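Local coordinates for O-methyltransferase (Coxiella burnetii, PDB 3TR6), which probably transfers a methyl group from S-adenosylmethionine to an acceptor oxygen, and holds S-adenosylhomocysteine and a nickel ion in this crystal form, at residues G167-V172 / L218-K223; W139-I144 / L161-E166; P28-L33 / S78-G83; G90-C95 / D116-R121. All coordinates share one frame; numbering follows the deposited sequence.

Contact 1 of 4, residues G167-V172 / L218-K223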
loop_
_atom_site.group_PDB
_atom_site.type_symbol
_atom_site.label_atom_id
_atom_site.label_comp_id
_atom_site.label_asym_id
_atom_site.label_seq_id
_atom_site.Cartn_x
_atom_site.Cartn_y
_atom_site.Cartn_z
ATOM N N GLY A 167 10.214 5.057 12.046
ATOM C CA GLY A 167 9.037 4.382 11.533
ATOM C C GLY A 167 8.126 5.305 10.743
ATOM O O GLY A 167 7.032 4.911 10.345
ATOM N N GLY A 168 8.572 6.538 10.519
ATOM C CA GLY A 168 7.835 7.484 9.703
ATOM C C GLY A 168 7.829 7.060 8.246
ATOM O O GLY A 168 8.611 6.195 7.844
ATOM N N LEU A 169 6.957 7.670 7.449
ATOM C CA LEU A 169 6.783 7.244 6.063
ATOM C C LEU A 169 6.920 8.365 5.030
ATOM O O LEU A 169 6.277 9.408 5.139
ATOM C CB LEU A 169 5.430 6.552 5.889
ATOM C CG LEU A 169 5.177 5.945 4.512
ATOM C CD1 LEU A 169 6.112 4.763 4.275
ATOM C CD2 LEU A 169 3.720 5.527 4.351
ATOM N N ILE A 170 7.762 8.132 4.027
ATOM C CA ILE A 170 7.836 9.006 2.860
ATOM C C ILE A 170 7.050 8.398 1.703
ATOM O O ILE A 170 7.239 7.233 1.363
ATOM C CB ILE A 170 9.282 9.205 2.374
ATOM C CG1 ILE A 170 10.117 9.925 3.430
ATOM C CG2 ILE A 170 9.297 9.993 1.076
ATOM C CD1 ILE A 170 11.582 9.980 3.098
ATOM N N ALA A 171 6.168 9.189 1.104
ATOM C CA ALA A 171 5.471 8.781 -0.110
ATOM C C ALA A 171 5.885 9.689 -1.265
ATOM O O ALA A 171 5.792 10.909 -1.163
ATOM C CB ALA A 171 3.971 8.819 0.096
ATOM N N VAL A 172 6.353 9.092 -2.357
ATOM C CA VAL A 172 6.804 9.862 -3.512
ATOM C C VAL A 172 5.990 9.511 -4.750
ATOM O O VAL A 172 5.903 8.346 -5.133
ATOM C CB VAL A 172 8.300 9.624 -3.800
ATOM C CG1 VAL A 172 8.766 10.479 -4.974
ATOM C CG2 VAL A 172 9.132 9.915 -2.558
ATOM N N LEU A 218 3.829 5.079 -6.885
ATOM C CA LEU A 218 3.979 5.632 -5.554
ATOM C C LEU A 218 5.009 4.841 -4.753
ATOM O O LEU A 218 4.755 3.707 -4.346
ATOM C CB LEU A 218 2.632 5.647 -4.831
ATOM C CG LEU A 218 2.666 6.336 -3.463
ATOM C CD1 LEU A 218 2.896 7.839 -3.612
ATOM C CD2 LEU A 218 1.386 6.053 -2.706
ATOM N N THR A 219 6.179 5.435 -4.545
ATOM C CA THR A 219 7.200 4.811 -3.714
ATOM C C THR A 219 6.940 5.120 -2.249
ATOM O O THR A 219 6.711 6.271 -1.880
ATOM C CB THR A 219 8.617 5.283 -4.087
ATOM O OG1 THR A 219 8.925 4.842 -5.409
ATOM C CG2 THR A 219 9.651 4.707 -3.127
ATOM N N LEU A 220 6.955 4.083 -1.420
ATOM C CA LEU A 220 6.837 4.262 0.019
ATOM C C LEU A 220 8.151 3.871 0.677
ATOM O O LEU A 220 8.689 2.801 0.410
ATOM C CB LEU A 220 5.698 3.417 0.578
ATOM C CG LEU A 220 4.351 3.603 -0.112
ATOM C CD1 LEU A 220 3.306 2.666 0.479
ATOM C CD2 LEU A 220 3.893 5.051 -0.025
ATOM N N ALA A 221 8.669 4.751 1.527
ATOM C CA ALA A 221 9.915 4.492 2.237
ATOM C C ALA A 221 9.738 4.728 3.735
ATOM O O ALA A 221 9.559 5.862 4.179
ATOM C CB ALA A 221 11.031 5.360 1.684
ATOM N N ARG A 222 9.776 3.644 4.505
ATOM C CA ARG A 222 9.676 3.726 5.955
ATOM C C ARG A 222 11.053 3.902 6.592
ATOM O O ARG A 222 11.959 3.100 6.364
ATOM C CB ARG A 222 8.998 2.472 6.508
ATOM C CG ARG A 222 8.837 2.464 8.013
ATOM C CD ARG A 222 8.332 1.119 8.507
ATOM N NE ARG A 222 8.205 1.108 9.959
ATOM C CZ ARG A 222 9.190 0.788 10.791
ATOM N NH1 ARG A 222 10.378 0.443 10.311
ATOM N NH2 ARG A 222 8.985 0.813 12.100
ATOM N N LYS A 223 11.204 4.953 7.390
ATOM C CA LYS A 223 12.460 5.227 8.079
ATOM C C LYS A 223 12.731 4.175 9.160
ATOM O O LYS A 223 11.982 4.064 10.133
ATOM C CB LYS A 223 12.428 6.630 8.694
ATOM C CG LYS A 223 13.751 7.077 9.293
ATOM C CD LYS A 223 13.649 8.479 9.874
ATOM C CE LYS A 223 14.985 8.943 10.438
ATOM N NZ LYS A 223 14.875 10.269 11.106
HETATM O O HOH W 1 5.830 2.752 11.177
#

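Contact 2 of 4, residues W139-I144 / L161-E166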
loop_
_atom_site.group_PDB
_atom_site.type_symbol
_atom_site.label_atom_id
_atom_site.label_comp_id
_atom_site.label_asym_id
_atom_site.label_seq_id
_atom_site.Cartn_x
_atom_site.Cartn_y
_atom_site.Cartn_z
ATOM N N TRP A 139 12.541 14.525 13.427
ATOM C CA TRP A 139 11.976 13.337 14.078
ATOM C C TRP A 139 10.527 13.536 14.537
ATOM O O TRP A 139 9.978 12.710 15.269
ATOM C CB TRP A 139 12.831 12.895 15.271
ATOM C CG TRP A 139 14.262 12.561 14.947
ATOM C CD1 TRP A 139 15.315 13.428 14.889
ATOM C CD2 TRP A 139 14.799 11.259 14.667
ATOM N NE1 TRP A 139 16.472 12.749 14.580
ATOM C CE2 TRP A 139 16.182 11.417 14.440
ATOM C CE3 TRP A 139 14.243 9.978 14.581
ATOM C CZ2 TRP A 139 17.017 10.344 14.129
ATOM C CZ3 TRP A 139 15.077 8.910 14.271
ATOM C CH2 TRP A 139 16.447 9.102 14.049
ATOM N N GLN A 140 9.903 14.624 14.103
ATOM C CA GLN A 140 8.572 14.969 14.593
ATOM C C GLN A 140 7.412 14.533 13.695
ATOM O O GLN A 140 6.272 14.461 14.150
ATOM C CB GLN A 140 8.482 16.472 14.864
ATOM C CG GLN A 140 9.428 16.943 15.955
ATOM C CD GLN A 140 9.249 16.167 17.244
ATOM O OE1 GLN A 140 10.160 15.474 17.703
ATOM N NE2 GLN A 140 8.064 16.273 17.832
ATOM N N TYR A 141 7.696 14.235 12.432
ATOM C CA TYR A 141 6.634 13.930 11.482
ATOM C C TYR A 141 6.430 12.441 11.222
ATOM O O TYR A 141 7.370 11.645 11.299
ATOM C CB TYR A 141 6.846 14.716 10.187
ATOM C CG TYR A 141 6.693 16.193 10.415
ATOM C CD1 TYR A 141 5.458 16.806 10.266
ATOM C CD2 TYR A 141 7.769 16.971 10.835
ATOM C CE1 TYR A 141 5.298 18.149 10.499
ATOM C CE2 TYR A 141 7.617 18.324 11.069
ATOM C CZ TYR A 141 6.377 18.905 10.899
ATOM O OH TYR A 141 6.201 20.250 11.125
ATOM N N ASP A 142 5.183 12.088 10.917
ATOM C CA ASP A 142 4.771 10.705 10.719
ATOM C C ASP A 142 4.753 10.322 9.246
ATOM O O ASP A 142 5.176 9.229 8.873
ATOM C CB ASP A 142 3.385 10.497 11.322
ATOM C CG ASP A 142 3.356 10.778 12.809
ATOM O OD1 ASP A 142 4.272 10.307 13.522
ATOM O OD2 ASP A 142 2.426 11.479 13.260
ATOM N N LEU A 143 4.268 11.237 8.414
ATOM C CA LEU A 143 4.063 10.960 7.002
ATOM C C LEU A 143 4.350 12.188 6.156
ATOM O O LEU A 143 3.801 13.262 6.401
ATOM C CB LEU A 143 2.623 10.489 6.769
ATOM C CG LEU A 143 2.159 10.313 5.319
ATOM C CD1 LEU A 143 3.066 9.356 4.575
ATOM C CD2 LEU A 143 0.718 9.831 5.268
ATOM N N ILE A 144 5.212 12.029 5.160
ATOM C CA ILE A 144 5.497 13.110 4.224
ATOM C C ILE A 144 5.238 12.688 2.770
ATOM O O ILE A 144 5.781 11.689 2.294
ATOM C CB ILE A 144 6.940 13.632 4.382
ATOM C CG1 ILE A 144 7.172 14.132 5.809
ATOM C CG2 ILE A 144 7.216 14.752 3.396
ATOM C CD1 ILE A 144 8.586 14.635 6.073
ATOM N N LEU A 161 13.630 12.669 5.417
ATOM C CA LEU A 161 14.194 11.668 6.315
ATOM C C LEU A 161 14.522 12.280 7.671
ATOM O O LEU A 161 14.214 11.706 8.712
ATOM C CB LEU A 161 15.443 11.030 5.712
ATOM C CG LEU A 161 15.229 9.742 4.921
ATOM C CD1 LEU A 161 16.561 9.191 4.440
ATOM C CD2 LEU A 161 14.506 8.722 5.778
ATOM N N LYS A 162 15.149 13.450 7.650
ATOM C CA LYS A 162 15.526 14.134 8.879
ATOM C C LYS A 162 14.293 14.459 9.718
ATOM O O LYS A 162 14.325 14.366 10.945
ATOM C CB LYS A 162 16.290 15.425 8.561
ATOM C CG LYS A 162 17.607 15.234 7.817
ATOM C CD LYS A 162 18.230 16.585 7.479
ATOM C CE LYS A 162 19.635 16.445 6.913
ATOM N NZ LYS A 162 19.657 15.830 5.555
ATOM N N LEU A 163 13.208 14.833 9.046
ATOM C CA LEU A 163 11.993 15.287 9.715
ATOM C C LEU A 163 11.090 14.148 10.188
ATOM O O LEU A 163 10.171 14.361 10.984
ATOM C CB LEU A 163 11.205 16.222 8.796
ATOM C CG LEU A 163 11.775 17.626 8.599
ATOM C CD1 LEU A 163 11.325 18.217 7.275
ATOM C CD2 LEU A 163 11.387 18.536 9.759
ATOM N N LEU A 164 11.344 12.941 9.693
ATOM C CA LEU A 164 10.502 11.800 10.028
ATOM C C LEU A 164 10.897 11.168 11.349
ATOM O O LEU A 164 12.084 11.027 11.652
ATOM C CB LEU A 164 10.550 10.736 8.926
ATOM C CG LEU A 164 9.694 10.955 7.677
ATOM C CD1 LEU A 164 9.811 9.750 6.767
ATOM C CD2 LEU A 164 8.240 11.217 8.045
ATOM N N ARG A 165 9.892 10.786 12.131
ATOM C CA ARG A 165 10.133 9.978 13.315
ATOM C C ARG A 165 10.648 8.612 12.886
ATOM O O ARG A 165 10.649 8.276 11.702
ATOM C CB ARG A 165 8.854 9.797 14.134
ATOM C CG ARG A 165 7.821 8.878 13.494
ATOM C CD ARG A 165 6.791 8.436 14.520
ATOM N NE ARG A 165 5.592 7.833 13.939
ATOM C CZ ARG A 165 5.481 6.556 13.585
ATOM N NH1 ARG A 165 6.509 5.730 13.723
ATOM N NH2 ARG A 165 4.341 6.108 13.082
ATOM N N GLU A 166 11.097 7.829 13.857
ATOM C CA GLU A 166 11.460 6.448 13.603
ATOM C C GLU A 166 10.186 5.714 13.202
ATOM O O GLU A 166 9.184 5.764 13.918
ATOM C CB GLU A 166 12.062 5.841 14.864
ATOM C CG GLU A 166 12.739 4.503 14.672
ATOM C CD GLU A 166 13.567 4.109 15.880
ATOM O OE1 GLU A 166 14.615 4.752 16.122
ATOM O OE2 GLU A 166 13.162 3.164 16.594
#

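Contact 3 of 4, residues P28-L33 / S78-G83. With SAH (S-adenosyl-L-homocysteine), chain C.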
loop_
_atom_site.group_PDB
_atom_site.type_symbol
_atom_site.label_atom_id
_atom_site.label_comp_id
_atom_site.label_asym_id
_atom_site.label_seq_id
_atom_site.Cartn_x
_atom_site.Cartn_y
_atom_site.Cartn_z
ATOM N N PRO A 28 -17.619 13.235 -2.480
ATOM C CA PRO A 28 -18.210 14.176 -3.438
ATOM C C PRO A 28 -17.480 15.513 -3.487
ATOM O O PRO A 28 -17.324 16.078 -4.569
ATOM C CB PRO A 28 -19.648 14.355 -2.927
ATOM C CG PRO A 28 -19.688 13.699 -1.572
ATOM C CD PRO A 28 -18.634 12.645 -1.595
ATOM N N LEU A 29 -17.028 16.006 -2.340
ATOM C CA LEU A 29 -16.320 17.279 -2.304
ATOM C C LEU A 29 -15.025 17.231 -3.113
ATOM O O LEU A 29 -14.703 18.174 -3.831
ATOM C CB LEU A 29 -16.040 17.715 -0.864
ATOM C CG LEU A 29 -15.396 19.095 -0.693
ATOM C CD1 LEU A 29 -15.932 19.790 0.549
ATOM C CD2 LEU A 29 -13.876 19.000 -0.646
ATOM N N LEU A 30 -14.282 16.135 -2.993
ATOM C CA LEU A 30 -13.051 15.967 -3.761
ATOM C C LEU A 30 -13.341 15.801 -5.250
ATOM O O LEU A 30 -12.609 16.315 -6.097
ATOM C CB LEU A 30 -12.235 14.787 -3.236
ATOM C CG LEU A 30 -11.365 15.079 -2.010
ATOM C CD1 LEU A 30 -10.696 13.809 -1.495
ATOM C CD2 LEU A 30 -10.328 16.153 -2.324
ATOM N N ALA A 31 -14.414 15.080 -5.563
ATOM C CA ALA A 31 -14.858 14.928 -6.942
ATOM C C ALA A 31 -15.122 16.300 -7.556
ATOM O O ALA A 31 -14.703 16.584 -8.678
ATOM C CB ALA A 31 -16.110 14.065 -7.005
ATOM N N GLU A 32 -15.815 17.145 -6.801
ATOM C CA GLU A 32 -16.128 18.502 -7.232
ATOM C C GLU A 32 -14.864 19.337 -7.401
ATOM O O GLU A 32 -14.758 20.141 -8.329
ATOM C CB GLU A 32 -17.062 19.163 -6.217
ATOM C CG GLU A 32 -17.220 20.659 -6.386
ATOM C CD GLU A 32 -18.021 21.283 -5.260
ATOM O OE1 GLU A 32 -18.652 20.526 -4.488
ATOM O OE2 GLU A 32 -18.016 22.529 -5.142
ATOM N N LEU A 33 -13.908 19.137 -6.499
ATOM C CA LEU A 33 -12.650 19.875 -6.528
ATOM C C LEU A 33 -11.854 19.644 -7.814
ATOM O O LEU A 33 -11.204 20.558 -8.318
ATOM C CB LEU A 33 -11.790 19.521 -5.311
ATOM C CG LEU A 33 -10.344 20.031 -5.329
ATOM C CD1 LEU A 33 -10.304 21.548 -5.364
ATOM C CD2 LEU A 33 -9.559 19.500 -4.139
ATOM N N SER A 78 -4.563 16.199 -2.574
ATOM C CA SER A 78 -3.907 15.269 -1.661
ATOM C C SER A 78 -3.921 15.789 -0.226
ATOM O O SER A 78 -4.026 15.011 0.724
ATOM C CB SER A 78 -2.472 14.987 -2.112
ATOM O OG SER A 78 -1.719 16.183 -2.216
ATOM N N ALA A 79 -3.818 17.107 -0.077
ATOM C CA ALA A 79 -3.852 17.736 1.236
ATOM C C ALA A 79 -5.183 17.471 1.923
ATOM O O ALA A 79 -5.231 17.176 3.116
ATOM C CB ALA A 79 -3.606 19.231 1.116
ATOM N N ILE A 80 -6.262 17.574 1.158
ATOM C CA ILE A 80 -7.602 17.339 1.677
ATOM C C ILE A 80 -7.888 15.849 1.851
ATOM O O ILE A 80 -8.539 15.441 2.812
ATOM C CB ILE A 80 -8.667 17.962 0.760
ATOM C CG1 ILE A 80 -8.527 19.488 0.756
ATOM C CG2 ILE A 80 -10.057 17.544 1.197
ATOM C CD1 ILE A 80 -9.385 20.184 -0.278
ATOM N N ALA A 81 -7.400 15.041 0.915
ATOM C CA ALA A 81 -7.580 13.597 0.990
ATOM C C ALA A 81 -7.008 13.066 2.298
ATOM O O ALA A 81 -7.669 12.318 3.023
ATOM C CB ALA A 81 -6.919 12.916 -0.194
HETATM N N MSE A 82 -5.776 13.464 2.594
HETATM C CA MSE A 82 -5.119 13.067 3.831
HETATM C C MSE A 82 -5.704 13.797 5.033
HETATM O O MSE A 82 -5.858 13.211 6.105
HETATM C CB MSE A 82 -3.611 13.304 3.747
HETATM C CG MSE A 82 -2.886 12.311 2.861
HETATM SE SE MSE A 82 -0.972 12.625 2.773
HETATM C CE MSE A 82 -0.959 14.263 1.715
ATOM N N GLY A 83 -6.025 15.075 4.850
ATOM C CA GLY A 83 -6.634 15.866 5.905
ATOM C C GLY A 83 -7.886 15.218 6.472
ATOM O O GLY A 83 -8.091 15.205 7.681
HETATM N N SAH C . -0.401 16.892 -4.621
HETATM C CA SAH C . -0.938 17.861 -5.535
HETATM C CB SAH C . -0.111 17.945 -6.807
HETATM C CG SAH C . 0.691 19.209 -7.011
HETATM S SD SAH C . 1.494 19.426 -8.592
HETATM C C SAH C . -2.342 17.504 -5.882
HETATM O O SAH C . -2.867 18.000 -6.916
HETATM O OXT SAH C . -3.004 16.717 -5.159
HETATM C "C5'" SAH C . 3.002 20.360 -8.382
HETATM C "C4'" SAH C . 2.940 21.516 -7.538
HETATM O "O4'" SAH C . 4.286 21.830 -7.037
HETATM C "C3'" SAH C . 2.501 22.698 -8.308
HETATM O "O3'" SAH C . 1.380 23.223 -7.725
HETATM C "C2'" SAH C . 3.616 23.654 -8.225
HETATM O "O2'" SAH C . 3.147 24.935 -8.070
HETATM C "C1'" SAH C . 4.347 23.222 -7.007
HETATM N N9 SAH C . 5.735 23.661 -6.899
HETATM C C8 SAH C . 6.623 23.786 -7.896
HETATM N N7 SAH C . 7.782 24.210 -7.365
HETATM C C5 SAH C . 7.631 24.352 -6.033
HETATM C C6 SAH C . 8.477 24.755 -4.996
HETATM N N6 SAH C . 9.830 25.130 -5.257
HETATM N N1 SAH C . 7.994 24.786 -3.741
HETATM C C2 SAH C . 6.726 24.440 -3.479
HETATM N N3 SAH C . 5.891 24.053 -4.451
HETATM C C4 SAH C . 6.316 23.999 -5.730
#

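Contact 4 of 4, residues G90-C95 / D116-R121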
loop_
_atom_site.group_PDB
_atom_site.type_symbol
_atom_site.label_atom_id
_atom_site.label_comp_id
_atom_site.label_asym_id
_atom_site.label_seq_id
_atom_site.Cartn_x
_atom_site.Cartn_y
_atom_site.Cartn_z
ATOM N N GLY A 90 -4.748 15.519 14.784
ATOM C CA GLY A 90 -3.756 15.518 13.725
ATOM C C GLY A 90 -3.718 16.826 12.963
ATOM O O GLY A 90 -4.725 17.525 12.860
ATOM N N THR A 91 -2.548 17.163 12.433
ATOM C CA THR A 91 -2.408 18.356 11.610
ATOM C C THR A 91 -1.606 18.060 10.351
ATOM O O THR A 91 -0.777 17.148 10.326
ATOM C CB THR A 91 -1.749 19.524 12.375
ATOM O OG1 THR A 91 -0.435 19.148 12.814
ATOM C CG2 THR A 91 -2.600 19.925 13.572
ATOM N N LEU A 92 -1.866 18.837 9.305
ATOM C CA LEU A 92 -1.160 18.697 8.043
ATOM C C LEU A 92 -0.768 20.072 7.536
ATOM O O LEU A 92 -1.606 20.969 7.447
ATOM C CB LEU A 92 -2.046 17.984 7.009
ATOM C CG LEU A 92 -1.467 17.665 5.621
ATOM C CD1 LEU A 92 -2.222 16.509 4.977
ATOM C CD2 LEU A 92 -1.458 18.888 4.699
ATOM N N ILE A 93 0.508 20.245 7.219
ATOM C CA ILE A 93 0.945 21.465 6.555
ATOM C C ILE A 93 1.223 21.170 5.089
ATOM O O ILE A 93 1.832 20.156 4.752
ATOM C CB ILE A 93 2.186 22.095 7.225
ATOM C CG1 ILE A 93 3.402 21.188 7.082
ATOM C CG2 ILE A 93 1.914 22.388 8.689
ATOM C CD1 ILE A 93 4.604 21.695 7.845
ATOM N N THR A 94 0.759 22.055 4.216
ATOM C CA THR A 94 0.885 21.839 2.784
ATOM C C THR A 94 1.727 22.941 2.148
ATOM O O THR A 94 1.580 24.116 2.475
ATOM C CB THR A 94 -0.498 21.747 2.109
ATOM O OG1 THR A 94 -0.334 21.570 0.699
ATOM C CG2 THR A 94 -1.319 23.000 2.375
ATOM N N CYS A 95 2.614 22.550 1.240
ATOM C CA CYS A 95 3.581 23.480 0.679
ATOM C C CYS A 95 3.362 23.723 -0.806
ATOM O O CYS A 95 3.126 22.793 -1.573
ATOM C CB CYS A 95 5.001 22.958 0.895
ATOM S SG CYS A 95 5.353 22.444 2.579
ATOM N N ASP A 116 -8.780 24.084 10.651
ATOM C CA ASP A 116 -8.024 23.974 11.892
ATOM C C ASP A 116 -6.923 22.920 11.806
ATOM O O ASP A 116 -5.964 22.953 12.575
ATOM C CB ASP A 116 -8.963 23.677 13.064
ATOM C CG ASP A 116 -9.835 24.865 13.427
ATOM O OD1 ASP A 116 -9.350 26.012 13.325
ATOM O OD2 ASP A 116 -11.006 24.650 13.807
ATOM N N LYS A 117 -7.062 21.994 10.861
ATOM C CA LYS A 117 -6.097 20.912 10.709
ATOM C C LYS A 117 -5.055 21.178 9.631
ATOM O O LYS A 117 -3.910 20.744 9.753
ATOM C CB LYS A 117 -6.807 19.585 10.440
ATOM C CG LYS A 117 -7.520 19.025 11.654
ATOM C CD LYS A 117 -8.186 17.700 11.341
ATOM C CE LYS A 117 -8.869 17.134 12.569
ATOM N NZ LYS A 117 -9.553 15.850 12.270
ATOM N N ILE A 118 -5.446 21.889 8.576
ATOM C CA ILE A 118 -4.527 22.162 7.476
ATOM C C ILE A 118 -4.002 23.591 7.523
ATOM O O ILE A 118 -4.765 24.532 7.723
ATOM C CB ILE A 118 -5.174 21.904 6.095
ATOM C CG1 ILE A 118 -5.710 20.474 6.013
ATOM C CG2 ILE A 118 -4.170 22.174 4.981
ATOM C CD1 ILE A 118 -6.358 20.146 4.696
ATOM N N GLY A 119 -2.694 23.739 7.345
ATOM C CA GLY A 119 -2.067 25.044 7.287
ATOM C C GLY A 119 -1.173 25.187 6.070
ATOM O O GLY A 119 -0.270 24.378 5.850
ATOM N N LEU A 120 -1.425 26.224 5.278
ATOM C CA LEU A 120 -0.665 26.470 4.061
ATOM C C LEU A 120 0.648 27.199 4.329
ATOM O O LEU A 120 0.663 28.276 4.924
ATOM C CB LEU A 120 -1.502 27.278 3.067
ATOM C CG LEU A 120 -0.753 27.869 1.872
ATOM C CD1 LEU A 120 -0.098 26.777 1.033
ATOM C CD2 LEU A 120 -1.683 28.713 1.018
ATOM N N ARG A 121 1.749 26.603 3.887
ATOM C CA ARG A 121 3.042 27.268 3.919
ATOM C C ARG A 121 3.407 27.703 2.504
ATOM O O ARG A 121 3.911 26.909 1.711
ATOM C CB ARG A 121 4.115 26.339 4.486
ATOM C CG ARG A 121 3.805 25.800 5.882
ATOM C CD ARG A 121 3.832 26.891 6.952
ATOM N NE ARG A 121 3.336 26.393 8.233
ATOM C CZ ARG A 121 2.080 26.529 8.655
ATOM N NH1 ARG A 121 1.188 27.162 7.905
ATOM N NH2 ARG A 121 1.715 26.037 9.832
#

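Contact 1 of 4, residues G167-V172 / L218-K223
Strands 168-172 and 218-223 run antiparallel, with axes 4.6 Å apart at their closest and N-to-C directions 160° apart; Ile170-Ala221 and Val172-Thr219 are hydrogen-bonded pairs, Leu169-Arg222 and Ala171-Leu220 non-hydrogen-bonded ones. The bond from Ile170 N to Ala221 O (2.9 Å) is almost straight. Beyond the last bridge the ladder still holds: Lys223 N donates to Gly168 O, and Gly167 N reaches Lys223 O at 2.8 Å where the chain turns its corner.

On the face bearing Leu169, Ala171, Leu220 and Arg222, Leu220 CD2 rests on Ala171 CB at 3.8 Å. Leu218 CD1 comes to the same methyl at 4.0 Å. With CG swung beside its own carbonyl carbon (chi1 -175°), Leu169 lays CD1 alongside the Ala221 carbonyl, 3.6 Å from Ala221 O. The Arg222 chain is fully extended, which brings its guanidinium under Gly167 CA; that carbon sits 3.4 Å above the guanidinium plane, toward its rim. A water bridges the same two residues, donating to Gly167 O and accepting from Arg222 NE. Leu62 and Leu58 of the second subunit pack on Leu169 and Leu220. Lys223 instead sends NZ to the carbonyls of Leu161 and Leu164.

This is the junction where the antiparallel strands join the parallel part of the methyltransferase sheet. Its middle is apolar and buried, while the guanidinium is packed against Gly167 CA, bound by a water at NE and only weakly by Gln64 of the second subunit at NH2. The face bearing Leu169, Leu220 and Arg222 also contributes to the contact with that subunit.

Contact 2 of 4, residues W139-I144 / L161-E166
Lys162 O, near the C-terminal end of helix 153-163, accepts a bond from Trp139 N at 3.1 Å and also lies over one face of the Trp139 indole. The next carbonyl, Leu163 O, takes Tyr141 N at 2.9 Å, the donor arriving nearly along the C=O axis; it also sits in the plane of the Tyr141 ring, at its edge. The side chains of Leu163 and Tyr141 run side by side in the same direction, CD2 against CE2 at 4.0 Å, while Ile144 crosses Leu163 at about a right angle.

Leu164 forms a single parallel bridge with Tyr141. Its CD2 turns back over the other backbone, 3.4 Å from Tyr141 O, and meets Ile144 CG1 at 3.8 Å. At Arg165, N donates to Tyr141 O (2.8 Å, 173° at the hydrogen). The Arg165 side chain leaves with CG between its backbone N and carbonyl carbon (chi1 71°), then extends to NE, which makes a salt bridge to Asp142 OD1 at 2.8 Å. That oxygen lies at the guanidinium edge, in its plane, and is approached on its anti side; the carboxylate itself is turned 60° from the guanidinium. NH1 turns back to Glu166 O. Last comes Glu166, whose N lies at the edge of the Trp139 ring.

Asp142 OD2 accepts hydrogen bonds from the backbone N atoms of Lys66 and Lys67, and Lys223 makes a cation-pi contact with Trp139. Here a helix-ending turn is stitched to the start of strand 141-146: terminal helix carbonyls find donors, and the carboxylate, gripped on both oxygens, probably stays ionised and, with Glu166 O on NH1, helps to set the arginine's rotation.

Contact 3 of 4, residues P28-L33 / S78-G83
Leu30 and Ile80 carry the apolar part of the contact, between two helical segments that run antiparallel (177°) with axes 10.8 Å apart at their closest, a gap filled mainly by side chains. The two slide past each other in opposite directions, and Leu30 CD2 meets Ile80 CG2 at 3.8 Å. The other branch of the leucine, CD1, lies over the backbone of Ala81, 4.0 Å from its CA. One turn on, Leu33 comes at Ile80 tip to tip, CD2 to CD1 at 3.9 Å; the isoleucine can serve both leucines because CG1, beside the backbone N (chi1 -65°), carries CD1 one way while CG2 faces the other. Leu29 CD2 is a looser neighbour of Ile80 CG2.

The polar interactions belong to Ser78 and the S-adenosylhomocysteine. Ser78 N donates to the ligand carboxylate oxygen OXT at 3.1 Å, and the amino N of the ligand donates to Ser78 OG at 2.8 Å, so one residue binds both the amino and the carboxylate group. Being near the N-terminal end of its helix, this N-H probably also offers the carboxylate a favourable dipole.

Ser78 OG is bonded to Asp70 of strand 67-71 as well. Helix 77-83 thus lies between that strand and helix 28-40, with Met82, a selenomethionine, packing on Val68 and Leu143 of the sheet, while Tyr108 of helix 99-111 packs on Leu33 and Ile80.

Contact 4 of 4, residues G90-C95 / D116-R121
Lys117 O is met twice from the strand alongside: Leu92 N donates to it at 2.8 Å, nearly straight at the hydrogen (173°), and Thr91 CA adds a C-H...O contact. The ladder then alternates as parallel strands do. Leu92 O takes Gly119 N at 3.0 Å, Gly119 O takes Thr94 N, and Thr94 O takes Arg121 N at 2.9 Å. Before the first rung, the extended side chain of Lys117 runs past Gly90 O, its CG 3.4 Å away, and sends NZ to weak bonds with the carbonyls of Leu86 and Pro87.

Strand 91-96, helix 99-111 and strand 118-122 make a beta-alpha-beta unit of the Rossmann-like fold, with 118-122 outermost in the sheet within this chain. On the face toward helix 99-111 Ile118 CG2 touches Thr94 CG2 at 3.9 Å, and Leu120 bends CD1 to within 3.5 Å of Thr94 O; Trp109 of the helix packs on Thr94 and Leu120. Thr94 turns OG1 away from its backbone N (chi1 179°), to bonds with Thr73 and Asp70.

On the other face of the sheet lie Ile93, Cys95 and Arg121. The arginine bends at chi2 (-68°), doubling back so that Ile93 CG2 sits over one face of its guanidinium, 3.8 Å from NH2, beside the small Gly119. Cys95 packs against Thr128 of helix 125-133, one residue short of Asp96, which binds the S-adenosylhomocysteine.

Contacts 1, 2 and 4 all reach the same seven-stranded sheet. Contacts 1 and 3 are buried, contacts 2 and 4 partly so. Contact 1 is antiparallel, toward the side that meets the second subunit; contact 4 is parallel and includes the outermost strand 118-122, toward the other end of the sheet, with a more exposed arginine. Contact 2 mixes a salt bridge with backbone bonds. It touches contact 1 through probable hydrogen bonds from Leu169 N to Asp142 O and from Ala171 N to Ile144 O. Contact 3 joins helices by apolar packing, and of the four it is the one that hydrogen-bonds the ligand, through Ser78. Its helix 77-83 leans on contact 4, where Ala79 and Met82 pack on Leu92.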